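PDB 2QMA: diaminobutyrate-pyruvate transaminase and L-2,4-diaminobutyrate decarboxylase, which probably uses pyridoxal phosphate to decarboxylate L-2,4-diaminobutyrate in this C-terminal domain, the full-length protein probably also acting as a transaminase. Local coordinates for residues D276-F279 with I280-A284. Sequence-based numbering, arbitrary orientation.
Sequences DLDF and IADMA
Phe-279 O takes the N-H of Met-283 at 2.8 Å, the shortest of four backbone bonds that carry the first turns of helix 277-287 across this junction. At the start of the helix Asp-276 is the N-cap and accepts twice: Ile-280 N reaches its carbonyl O at 3.0 Å, in the carbonyl plane, while Phe-279 N meets OD1 at 3.1 Å from above the carboxylate plane, in a nearly straight bond (170°).

The side chains of Phe-279 and Met-283, one turn apart, lean on each other. Phe-279 places CG opposite the backbone N (chi1 -174°), and its ring slants across the selenomethionine, whose chain folds at its second and third torsions to bring selenium and CE back to the ring. CG of Met-283 touches ring atom CE2 at 3.6 Å, its CE lies near CZ, and its selenium sits 4.8 Å from the ring centroid, obliquely off the normal, in a Met-aromatic contact. Leu-245 of helix 245-254 packs against both residues.

Elsewhere round the helix, the OD2 atoms of Asp-278 and Asp-282 approach to 4.3 Å. Arg-315 forms salt bridges to both, NH2 to OD1 of Asp-278 and NH1 to OD1 of Asp-282. Leu-277, Ile-280 and Ala-281 pack on strand 290-295 within a beta-alpha-beta unit of the decarboxylase domain. Two carboxylates so close should repel, and the shared guanidinium probably offsets that cost, while the Asp-276 cap satisfies an N-H of the helix's first turn.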
loop_
_atom_site.group_PDB
_atom_site.type_symbol
_atom_site.label_atom_id
_atom_site.label_comp_id
_atom_site.label_asym_id
_atom_site.label_seq_id
_atom_site.Cartn_x
_atom_site.Cartn_y
_atom_site.Cartn_z
ATOM N N ASP A 276 18.123 -10.368 -21.485
ATOM C CA ASP A 276 18.978 -9.482 -22.213
ATOM C C ASP A 276 18.244 -8.136 -22.481
ATOM O O ASP A 276 17.600 -7.920 -23.543
ATOM C CB ASP A 276 19.400 -10.151 -23.542
ATOM C CG ASP A 276 20.415 -9.319 -24.306
ATOM O OD1 ASP A 276 20.580 -8.121 -23.977
ATOM O OD2 ASP A 276 21.005 -9.861 -25.280
ATOM N N LEU A 277 18.323 -7.259 -21.482
ATOM C CA LEU A 277 17.590 -6.011 -21.460
ATOM C C LEU A 277 18.037 -5.091 -22.600
ATOM O O LEU A 277 17.249 -4.359 -23.148
ATOM C CB LEU A 277 17.812 -5.323 -20.112
ATOM C CG LEU A 277 17.278 -5.978 -18.838
ATOM C CD1 LEU A 277 17.380 -4.962 -17.601
ATOM C CD2 LEU A 277 15.849 -6.546 -19.062
ATOM N N ASP A 278 19.321 -5.122 -22.945
ATOM C CA ASP A 278 19.804 -4.297 -24.054
ATOM C C ASP A 278 19.212 -4.691 -25.400
ATOM O O ASP A 278 18.823 -3.858 -26.189
ATOM C CB ASP A 278 21.336 -4.342 -24.100
ATOM C CG ASP A 278 21.911 -3.104 -24.720
ATOM O OD1 ASP A 278 21.575 -1.990 -24.285
ATOM O OD2 ASP A 278 22.715 -3.243 -25.631
ATOM N N PHE A 279 19.143 -5.981 -25.673
ATOM C CA PHE A 279 18.484 -6.424 -26.930
ATOM C C PHE A 279 16.975 -6.153 -26.944
ATOM O O PHE A 279 16.410 -5.773 -27.982
ATOM C CB PHE A 279 18.717 -7.917 -27.183
ATOM C CG PHE A 279 18.204 -8.371 -28.497
ATOM C CD1 PHE A 279 18.964 -8.193 -29.645
ATOM C CD2 PHE A 279 16.946 -8.961 -28.605
ATOM C CE1 PHE A 279 18.475 -8.623 -30.901
ATOM C CE2 PHE A 279 16.463 -9.387 -29.816
ATOM C CZ PHE A 279 17.240 -9.225 -30.987
ATOM N N ILE A 280 16.337 -6.316 -25.791
ATOM C CA ILE A 280 14.909 -6.020 -25.677
ATOM C C ILE A 280 14.733 -4.516 -25.980
ATOM O O ILE A 280 13.813 -4.118 -26.701
ATOM C CB ILE A 280 14.392 -6.409 -24.322
ATOM C CG1 ILE A 280 14.394 -7.947 -24.233
ATOM C CG2 ILE A 280 12.939 -5.894 -24.104
ATOM C CD1 ILE A 280 14.037 -8.509 -22.853
ATOM N N ALA A 281 15.652 -3.698 -25.475
ATOM C CA ALA A 281 15.579 -2.248 -25.690
ATOM C C ALA A 281 15.738 -1.954 -27.172
ATOM O O ALA A 281 15.096 -1.028 -27.723
ATOM C CB ALA A 281 16.633 -1.469 -24.812
ATOM N N ASP A 282 16.586 -2.730 -27.849
ATOM C CA ASP A 282 16.770 -2.531 -29.294
ATOM C C ASP A 282 15.553 -2.963 -30.056
ATOM O O ASP A 282 15.255 -2.370 -31.074
ATOM C CB ASP A 282 17.996 -3.285 -29.812
ATOM C CG ASP A 282 19.313 -2.692 -29.295
ATOM O OD1 ASP A 282 19.373 -1.463 -29.025
ATOM O OD2 ASP A 282 20.275 -3.452 -29.181
HETATM N N MSE A 283 14.890 -4.029 -29.592
HETATM C CA MSE A 283 13.584 -4.436 -30.151
HETATM C C MSE A 283 12.520 -3.309 -30.034
HETATM O O MSE A 283 11.746 -3.021 -30.978
HETATM C CB MSE A 283 13.110 -5.739 -29.479
HETATM C CG MSE A 283 13.852 -6.969 -30.023
HETATM SE SE MSE A 283 13.656 -7.335 -31.934
HETATM C CE MSE A 283 15.245 -6.543 -32.692
ATOM N N ALA A 284 12.495 -2.678 -28.871
ATOM C CA ALA A 284 11.580 -1.590 -28.591
ATOM C C ALA A 284 11.885 -0.383 -29.504
ATOM O O ALA A 284 10.952 0.248 -30.007
ATOM C CB ALA A 284 11.638 -1.186 -27.060
#